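Local atomic coordinates of dehalogenase (PDB entry 6A41), a protein that probably removes halide from halohydrins by forming epoxides. Residues D84-P92 with N145-R153; T11-H19 with S179-Y187. All blocks are in the same frame, centred on the assembly; numbering follows the deposited sequence.

Contact 1: residues D84-P92 with N145-R153; sequences DAYPALKAP and NYAPYVSAR
Y149 sets its CG opposite the backbone N (chi1 175°), which lays the ring under A88, while R153 folds at chi2 (-63°) and carries its guanidinium forward to the carbonyl of D84. These two belong to helix 147-158 of a Rossmann-type short-chain dehydrogenase/reductase fold. Their Tyr-x-x-x-Arg spacing, with S136 against Y149, is consistent with the Ser-Tyr-Arg triad of halohydrin dehalogenases. The facing loop, 84-92, leaves strand 79-83.

R153 grips D84 O end-on with both terminal nitrogens: NH2 meets it at 3.0 Å in the carbonyl plane, on a lone pair, whereas NH1 comes from above that plane. Its third nitrogen, NE, donates to Y149 OH at 2.9 Å with D84 O and Y149 OH both close to the guanidinium plane, so the flat group is held in rotation by partners at two of its edges. Over the Y149 ring, A88 CB makes a CH-pi contact, 3.8 Å from the centroid; Y86 O instead approaches the edge near the ring plane.

Further along, K90 CA covers a face of the Y146 ring, and K90 CB lies 3.6 Å from Y146 OH. Ahead of the helix, A91 N donates to N145 O at 2.7 Å, nearly straight (167°), which ties the later part of segment 84-92 to the residue two before the helix. Two waters bridge to backbone nitrogens at the start of the helix: one donates a hydrogen bond to L89 O and accepts one from Y149 N, and the other joins A91 O at 2.7 Å to A147 N at 2.9 Å.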
loop_
_atom_site.group_PDB
_atom_site.type_symbol
_atom_site.label_atom_id
_atom_site.label_comp_id
_atom_site.label_asym_id
_atom_site.label_seq_id
_atom_site.Cartn_x
_atom_site.Cartn_y
_atom_site.Cartn_z
ATOM N N ASP A 84 15.762 -12.631 -11.233
ATOM C CA ASP A 84 16.704 -12.800 -10.141
ATOM C C ASP A 84 16.068 -13.675 -9.060
ATOM O O ASP A 84 14.898 -13.485 -8.698
ATOM C CB ASP A 84 17.117 -11.413 -9.581
ATOM C CG ASP A 84 17.551 -10.487 -10.707
ATOM O OD1 ASP A 84 18.602 -10.751 -11.300
ATOM O OD2 ASP A 84 16.769 -9.557 -11.040
ATOM N N ALA A 85 16.847 -14.660 -8.593
ATOM C CA ALA A 85 16.390 -15.623 -7.608
ATOM C C ALA A 85 17.525 -16.207 -6.781
ATOM O O ALA A 85 18.459 -16.689 -7.350
ATOM C CB ALA A 85 15.627 -16.722 -8.226
ATOM N N TYR A 86 17.410 -16.019 -5.464
ATOM C CA TYR A 86 18.249 -16.622 -4.427
ATOM C C TYR A 86 17.326 -17.481 -3.521
ATOM O O TYR A 86 16.135 -17.123 -3.383
ATOM C CB TYR A 86 18.947 -15.489 -3.597
ATOM C CG TYR A 86 19.910 -15.954 -2.527
ATOM C CD1 TYR A 86 21.229 -16.303 -2.809
ATOM C CD2 TYR A 86 19.460 -16.158 -1.226
ATOM C CE1 TYR A 86 22.105 -16.807 -1.818
ATOM C CE2 TYR A 86 20.311 -16.617 -0.205
ATOM C CZ TYR A 86 21.626 -16.912 -0.511
ATOM O OH TYR A 86 22.383 -17.379 0.516
ATOM N N PRO A 87 17.822 -18.591 -2.951
ATOM C CA PRO A 87 16.917 -19.457 -2.179
ATOM C C PRO A 87 16.269 -18.741 -0.997
ATOM O O PRO A 87 16.901 -17.851 -0.409
ATOM C CB PRO A 87 17.790 -20.601 -1.687
ATOM C CG PRO A 87 18.956 -20.600 -2.607
ATOM C CD PRO A 87 19.161 -19.203 -3.117
ATOM N N ALA A 88 15.001 -19.062 -0.730
ATOM C CA ALA A 88 14.356 -18.566 0.421
ATOM C C ALA A 88 14.780 -19.536 1.544
ATOM O O ALA A 88 14.195 -20.621 1.673
ATOM C CB ALA A 88 12.877 -18.584 0.210
ATOM N N LEU A 89 15.809 -19.176 2.310
ATOM C CA LEU A 89 16.252 -20.027 3.419
ATOM C C LEU A 89 15.451 -19.829 4.659
ATOM O O LEU A 89 15.181 -18.676 5.105
ATOM C CB LEU A 89 17.705 -19.727 3.769
ATOM C CG LEU A 89 18.657 -19.741 2.584
ATOM C CD1 LEU A 89 20.084 -19.169 2.914
ATOM C CD2 LEU A 89 18.775 -21.173 2.085
ATOM N N LYS A 90 15.043 -20.946 5.269
ATOM C CA LYS A 90 14.334 -20.873 6.569
ATOM C C LYS A 90 15.382 -20.357 7.484
ATOM O O LYS A 90 16.446 -20.954 7.637
ATOM C CB LYS A 90 13.783 -22.230 7.055
ATOM C CG LYS A 90 12.846 -22.114 8.274
ATOM C CD LYS A 90 12.034 -23.392 8.621
ATOM C CE LYS A 90 11.016 -23.045 9.727
ATOM N NZ LYS A 90 11.736 -22.925 11.042
ATOM N N ALA A 91 15.120 -19.221 8.111
ATOM C CA ALA A 91 16.108 -18.499 8.888
ATOM C C ALA A 91 15.475 -17.747 10.049
ATOM O O ALA A 91 15.403 -16.479 9.981
ATOM C CB ALA A 91 16.867 -17.521 7.996
ATOM N N PRO A 92 14.921 -18.490 11.035
ATOM C CA PRO A 92 14.510 -17.753 12.295
ATOM C C PRO A 92 15.635 -16.892 12.843
ATOM O O PRO A 92 16.819 -17.230 12.632
ATOM C CB PRO A 92 14.058 -18.885 13.247
ATOM C CG PRO A 92 14.577 -20.147 12.625
ATOM C CD PRO A 92 14.973 -19.952 11.221
ATOM N N ASN A 145 9.947 -16.402 9.873
ATOM C CA ASN A 145 11.113 -17.277 9.657
ATOM C C ASN A 145 11.807 -17.153 8.297
ATOM O O ASN A 145 12.785 -17.887 8.042
ATOM C CB ASN A 145 10.835 -18.762 10.054
ATOM C CG ASN A 145 10.189 -18.855 11.400
ATOM O OD1 ASN A 145 10.715 -18.316 12.320
ATOM N ND2 ASN A 145 9.033 -19.580 11.531
ATOM N N TYR A 146 11.420 -16.164 7.473
ATOM C CA TYR A 146 12.093 -15.970 6.247
ATOM C C TYR A 146 12.453 -14.504 6.059
ATOM O O TYR A 146 12.471 -14.033 4.955
ATOM C CB TYR A 146 11.268 -16.423 5.056
ATOM C CG TYR A 146 11.124 -17.930 5.050
ATOM C CD1 TYR A 146 10.218 -18.553 5.905
ATOM C CD2 TYR A 146 11.907 -18.688 4.272
ATOM C CE1 TYR A 146 10.039 -19.943 5.943
ATOM C CE2 TYR A 146 11.762 -20.054 4.259
ATOM C CZ TYR A 146 10.804 -20.663 5.096
ATOM O OH TYR A 146 10.748 -22.040 5.149
ATOM N N ALA A 147 12.623 -13.774 7.157
ATOM C CA ALA A 147 12.724 -12.366 7.013
ATOM C C ALA A 147 13.893 -11.892 6.169
ATOM O O ALA A 147 13.796 -10.897 5.473
ATOM C CB ALA A 147 12.800 -11.747 8.394
ATOM N N PRO A 148 15.053 -12.562 6.275
ATOM C CA PRO A 148 16.154 -12.155 5.322
ATOM C C PRO A 148 15.782 -12.236 3.831
ATOM O O PRO A 148 16.051 -11.250 3.097
ATOM C CB PRO A 148 17.309 -13.069 5.692
ATOM C CG PRO A 148 17.031 -13.351 7.167
ATOM C CD PRO A 148 15.525 -13.690 7.085
ATOM N N TYR A 149 15.151 -13.322 3.451
ATOM C CA TYR A 149 14.666 -13.465 2.101
ATOM C C TYR A 149 13.665 -12.322 1.745
ATOM O O TYR A 149 13.746 -11.686 0.672
ATOM C CB TYR A 149 13.978 -14.806 1.923
ATOM C CG TYR A 149 13.370 -14.914 0.542
ATOM C CD1 TYR A 149 14.134 -15.167 -0.589
ATOM C CD2 TYR A 149 12.024 -14.677 0.330
ATOM C CE1 TYR A 149 13.533 -15.227 -1.860
ATOM C CE2 TYR A 149 11.498 -14.722 -0.954
ATOM C CZ TYR A 149 12.264 -15.024 -2.008
ATOM O OH TYR A 149 11.680 -15.035 -3.276
ATOM N N VAL A 150 12.721 -12.072 2.619
ATOM C CA VAL A 150 11.638 -11.129 2.325
ATOM C C VAL A 150 12.232 -9.720 2.198
ATOM O O VAL A 150 11.870 -8.908 1.347
ATOM C CB VAL A 150 10.504 -11.221 3.394
ATOM C CG1 VAL A 150 9.433 -10.181 3.104
ATOM C CG2 VAL A 150 9.863 -12.600 3.358
ATOM N N SER A 151 13.141 -9.429 3.116
ATOM C CA SER A 151 13.796 -8.150 3.157
ATOM C C SER A 151 14.586 -7.912 1.866
ATOM O O SER A 151 14.530 -6.817 1.284
ATOM C CB SER A 151 14.743 -8.052 4.414
ATOM O OG SER A 151 15.569 -6.832 4.303
ATOM N N ALA A 152 15.296 -8.915 1.382
ATOM C CA ALA A 152 16.050 -8.733 0.149
ATOM C C ALA A 152 15.113 -8.553 -1.040
ATOM O O ALA A 152 15.413 -7.781 -1.904
ATOM C CB ALA A 152 16.953 -9.935 -0.088
ATOM N N ARG A 153 13.973 -9.248 -1.088
ATOM C CA ARG A 153 12.953 -9.006 -2.148
ATOM C C ARG A 153 12.401 -7.606 -1.997
ATOM O O ARG A 153 12.123 -6.944 -2.957
ATOM C CB ARG A 153 11.819 -9.982 -1.997
ATOM C CG ARG A 153 12.192 -11.360 -2.495
ATOM C CD ARG A 153 12.505 -11.377 -3.966
ATOM N NE ARG A 153 12.637 -12.677 -4.599
ATOM C CZ ARG A 153 13.102 -12.829 -5.848
ATOM N NH1 ARG A 153 13.578 -11.811 -6.568
ATOM N NH2 ARG A 153 13.168 -14.016 -6.343
HETATM O O HOH W 1 16.032 -16.209 4.646
HETATM O O HOH W 2 13.390 -14.655 9.844
#

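Contact 2: residues T11-H19 with S179-Y187; sequences TNVEKFAGH and SNYVENPDY
A pocket wall probably equivalent to the halide-binding side of halohydrin dehalogenases is built where F16 meets Y187. The Y187 edge points at the F16 face in a T-shaped pair, centroids 5.3 Å apart and planes at 90°, with Y187 CE2 above the ring centre. S179 CB lies 4.2 Å from F16 CZ, at the end of the same ring. F16 directs its ring away from its own backbone N (chi1 -161°), into the bend made by 179-187.

D186 ties down the backbone of the opposing loop. Its OD1 accepts from F16 N at 2.7 Å, on the anti side of the carboxylate but well out of its plane and bent, and OD2 takes K15 NZ on the syn side in a 3.0 Å salt bridge, so each oxygen has its own partner. In the Rossmann topology, 11-17 joins strand 7-10 to helix 18-27, the place where cofactor-dependent relatives carry the glycine-rich nucleotide loop; here a type II' turn from K15 to G18 puts F16 there.

Residues 180-187, the loop after strand 172-179, are shaped by N184. Its OD1 takes D186 N at 2.8 Å in an Asx turn and Y187 N at 3.1 Å, both from one face of the amide plane, while ND2 donates to V182 O. That braced OD1 also lies 3.7 Å from F16 CD1, the ring and amide planes inclined at 56°.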
loop_
_atom_site.group_PDB
_atom_site.type_symbol
_atom_site.label_atom_id
_atom_site.label_comp_id
_atom_site.label_asym_id
_atom_site.label_seq_id
_atom_site.Cartn_x
_atom_site.Cartn_y
_atom_site.Cartn_z
ATOM N N THR A 11 17.535 -12.374 -18.103
ATOM C CA THR A 11 18.644 -12.871 -17.341
ATOM C C THR A 11 18.313 -14.170 -16.606
ATOM O O THR A 11 17.175 -14.547 -16.388
ATOM C CB THR A 11 19.145 -11.853 -16.301
ATOM O OG1 THR A 11 18.110 -11.569 -15.339
ATOM C CG2 THR A 11 19.493 -10.565 -16.994
ATOM N N ASN A 12 19.364 -14.856 -16.194
ATOM C CA ASN A 12 19.277 -16.098 -15.413
ATOM C C ASN A 12 18.162 -16.989 -15.897
ATOM O O ASN A 12 17.323 -17.512 -15.105
ATOM C CB ASN A 12 19.180 -15.721 -13.951
ATOM C CG ASN A 12 20.288 -14.808 -13.469
ATOM O OD1 ASN A 12 21.477 -15.181 -13.494
ATOM N ND2 ASN A 12 19.953 -13.602 -13.118
ATOM N N VAL A 13 18.136 -17.229 -17.205
ATOM C CA VAL A 13 16.955 -17.796 -17.821
ATOM C C VAL A 13 16.600 -19.217 -17.391
ATOM O O VAL A 13 15.421 -19.651 -17.541
ATOM C CB VAL A 13 17.045 -17.751 -19.360
ATOM C CG1 VAL A 13 17.873 -18.871 -19.938
ATOM C CG2 VAL A 13 15.693 -17.701 -20.014
ATOM N N GLU A 14 17.570 -19.927 -16.848
ATOM C CA GLU A 14 17.320 -21.210 -16.281
ATOM C C GLU A 14 16.681 -21.173 -14.944
ATOM O O GLU A 14 16.268 -22.207 -14.500
ATOM C CB GLU A 14 18.617 -22.128 -16.246
ATOM C CG GLU A 14 19.127 -22.454 -17.606
ATOM C CD GLU A 14 18.102 -23.215 -18.413
ATOM O OE1 GLU A 14 17.625 -24.298 -17.974
ATOM O OE2 GLU A 14 17.750 -22.766 -19.525
ATOM N N LYS A 15 16.519 -20.029 -14.314
ATOM C CA LYS A 15 15.848 -19.934 -13.018
ATOM C C LYS A 15 14.494 -19.293 -13.180
ATOM O O LYS A 15 14.225 -18.601 -14.170
ATOM C CB LYS A 15 16.631 -18.998 -12.104
ATOM C CG LYS A 15 17.918 -19.656 -11.634
ATOM C CD LYS A 15 18.768 -18.650 -10.925
ATOM C CE LYS A 15 18.688 -18.726 -9.437
ATOM N NZ LYS A 15 19.051 -20.020 -8.818
ATOM N N PHE A 16 13.711 -19.480 -12.148
ATOM C CA PHE A 16 12.506 -18.657 -11.826
ATOM C C PHE A 16 11.607 -18.449 -13.068
ATOM O O PHE A 16 11.069 -19.431 -13.570
ATOM C CB PHE A 16 13.029 -17.298 -11.234
ATOM C CG PHE A 16 12.006 -16.485 -10.426
ATOM C CD1 PHE A 16 10.779 -17.036 -9.973
ATOM C CD2 PHE A 16 12.321 -15.215 -10.063
ATOM C CE1 PHE A 16 9.883 -16.285 -9.257
ATOM C CE2 PHE A 16 11.473 -14.475 -9.283
ATOM C CZ PHE A 16 10.281 -14.992 -8.863
ATOM N N ALA A 17 11.458 -17.234 -13.597
ATOM C CA ALA A 17 10.472 -16.987 -14.632
ATOM C C ALA A 17 11.053 -17.090 -16.047
ATOM O O ALA A 17 10.385 -16.767 -17.055
ATOM C CB ALA A 17 9.894 -15.612 -14.469
ATOM N N GLY A 18 12.295 -17.553 -16.170
ATOM C CA GLY A 18 12.972 -17.527 -17.511
ATOM C C GLY A 18 12.277 -18.287 -18.643
ATOM O O GLY A 18 12.154 -17.795 -19.794
ATOM N N HIS A 19 11.929 -19.529 -18.379
ATOM C CA HIS A 19 11.317 -20.330 -19.380
ATOM C C HIS A 19 9.944 -19.864 -19.766
ATOM O O HIS A 19 9.620 -19.830 -20.962
ATOM C CB HIS A 19 11.282 -21.807 -18.961
ATOM C CG HIS A 19 12.632 -22.443 -19.034
ATOM N ND1 HIS A 19 12.789 -23.806 -19.162
ATOM C CD2 HIS A 19 13.861 -21.898 -19.191
ATOM C CE1 HIS A 19 14.092 -24.068 -19.254
ATOM N NE2 HIS A 19 14.758 -22.932 -19.265
ATOM N N SER A 179 5.848 -11.981 -7.847
ATOM C CA SER A 179 5.308 -13.364 -7.908
ATOM C C SER A 179 5.219 -14.061 -6.579
ATOM O O SER A 179 5.987 -13.823 -5.656
ATOM C CB SER A 179 6.183 -14.255 -8.812
ATOM O OG SER A 179 5.525 -15.449 -9.223
ATOM N N ASN A 180 4.247 -14.964 -6.459
ATOM C CA ASN A 180 4.326 -16.019 -5.428
ATOM C C ASN A 180 3.373 -17.166 -5.875
ATOM O O ASN A 180 2.433 -16.975 -6.603
ATOM C CB ASN A 180 3.899 -15.508 -3.988
ATOM C CG ASN A 180 4.563 -16.302 -2.771
ATOM O OD1 ASN A 180 4.302 -15.969 -1.579
ATOM N ND2 ASN A 180 5.312 -17.299 -3.050
ATOM N N TYR A 181 3.663 -18.380 -5.400
ATOM C CA TYR A 181 2.905 -19.569 -5.688
ATOM C C TYR A 181 2.809 -19.879 -7.172
ATOM O O TYR A 181 1.743 -20.375 -7.574
ATOM C CB TYR A 181 1.488 -19.472 -5.033
ATOM C CG TYR A 181 1.622 -19.385 -3.550
ATOM C CD1 TYR A 181 1.997 -20.492 -2.867
ATOM C CD2 TYR A 181 1.369 -18.234 -2.839
ATOM C CE1 TYR A 181 2.181 -20.494 -1.520
ATOM C CE2 TYR A 181 1.557 -18.175 -1.486
ATOM C CZ TYR A 181 1.942 -19.332 -0.788
ATOM O OH TYR A 181 2.200 -19.343 0.596
ATOM N N VAL A 182 3.849 -19.557 -7.965
ATOM C CA VAL A 182 3.903 -19.858 -9.382
ATOM C C VAL A 182 4.864 -21.025 -9.565
ATOM O O VAL A 182 6.008 -20.953 -9.061
ATOM C CB VAL A 182 4.380 -18.713 -10.240
ATOM C CG1 VAL A 182 4.482 -19.165 -11.713
ATOM C CG2 VAL A 182 3.480 -17.517 -10.094
ATOM N N GLU A 183 4.385 -22.092 -10.223
ATOM C CA GLU A 183 5.239 -23.258 -10.558
ATOM C C GLU A 183 6.508 -22.713 -11.175
ATOM O O GLU A 183 6.466 -22.043 -12.203
ATOM C CB GLU A 183 4.563 -24.185 -11.527
ATOM C CG GLU A 183 3.305 -24.758 -10.917
ATOM C CD GLU A 183 2.458 -25.591 -11.913
ATOM O OE1 GLU A 183 2.853 -25.715 -13.092
ATOM O OE2 GLU A 183 1.408 -26.098 -11.486
ATOM N N ASN A 184 7.640 -23.041 -10.554
ATOM C CA ASN A 184 8.914 -22.614 -11.022
ATOM C C ASN A 184 9.990 -23.333 -10.356
ATOM O O ASN A 184 9.810 -23.782 -9.225
ATOM C CB ASN A 184 9.056 -21.090 -10.931
ATOM C CG ASN A 184 9.435 -20.557 -9.593
ATOM O OD1 ASN A 184 10.623 -20.640 -9.224
ATOM N ND2 ASN A 184 8.493 -19.828 -8.918
ATOM N N PRO A 185 11.160 -23.340 -10.977
ATOM C CA PRO A 185 12.171 -24.208 -10.383
ATOM C C PRO A 185 12.794 -23.772 -9.086
ATOM O O PRO A 185 13.367 -24.625 -8.404
ATOM C CB PRO A 185 13.193 -24.348 -11.512
ATOM C CG PRO A 185 13.049 -23.115 -12.306
ATOM C CD PRO A 185 11.597 -22.844 -12.314
ATOM N N ASP A 186 12.736 -22.490 -8.751
ATOM C CA ASP A 186 13.372 -21.917 -7.559
ATOM C C ASP A 186 12.548 -22.046 -6.270
ATOM O O ASP A 186 13.055 -22.475 -5.227
ATOM C CB ASP A 186 13.810 -20.471 -7.834
ATOM C CG ASP A 186 14.993 -20.474 -8.722
ATOM O OD1 ASP A 186 14.838 -20.678 -9.982
ATOM O OD2 ASP A 186 16.113 -20.478 -8.170
ATOM N N TYR A 187 11.275 -21.699 -6.357
ATOM C CA TYR A 187 10.414 -21.614 -5.205
ATOM C C TYR A 187 9.299 -22.683 -5.177
ATOM O O TYR A 187 8.804 -22.958 -4.086
ATOM C CB TYR A 187 9.836 -20.185 -5.139
ATOM C CG TYR A 187 10.977 -19.150 -5.086
ATOM C CD1 TYR A 187 11.929 -19.208 -4.108
ATOM C CD2 TYR A 187 11.132 -18.239 -6.069
ATOM C CE1 TYR A 187 13.055 -18.361 -4.146
ATOM C CE2 TYR A 187 12.208 -17.323 -6.087
ATOM C CZ TYR A 187 13.110 -17.341 -5.096
ATOM O OH TYR A 187 14.242 -16.498 -5.170
#

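Along the chain the segments run 11-19, 84-92, 145-153, 179-187, so contact 1 is nested inside the loop closed by contact 2. Their centres are about 15 Å apart. The loops after strands 7-10, 79-83 and 172-179 all leave the parallel sheet at the C-terminal ends of its strands, the side on which Rossmann-type enzymes place their active site, and helix 147-158 brings Y149 and R153 alongside. Y187 joins the two: its OH lies 2.7 Å from Y86 O, a probable hydrogen bond, and its ring meets that of Y149. The proposed triad and the proposed halide pocket would thus share one wall.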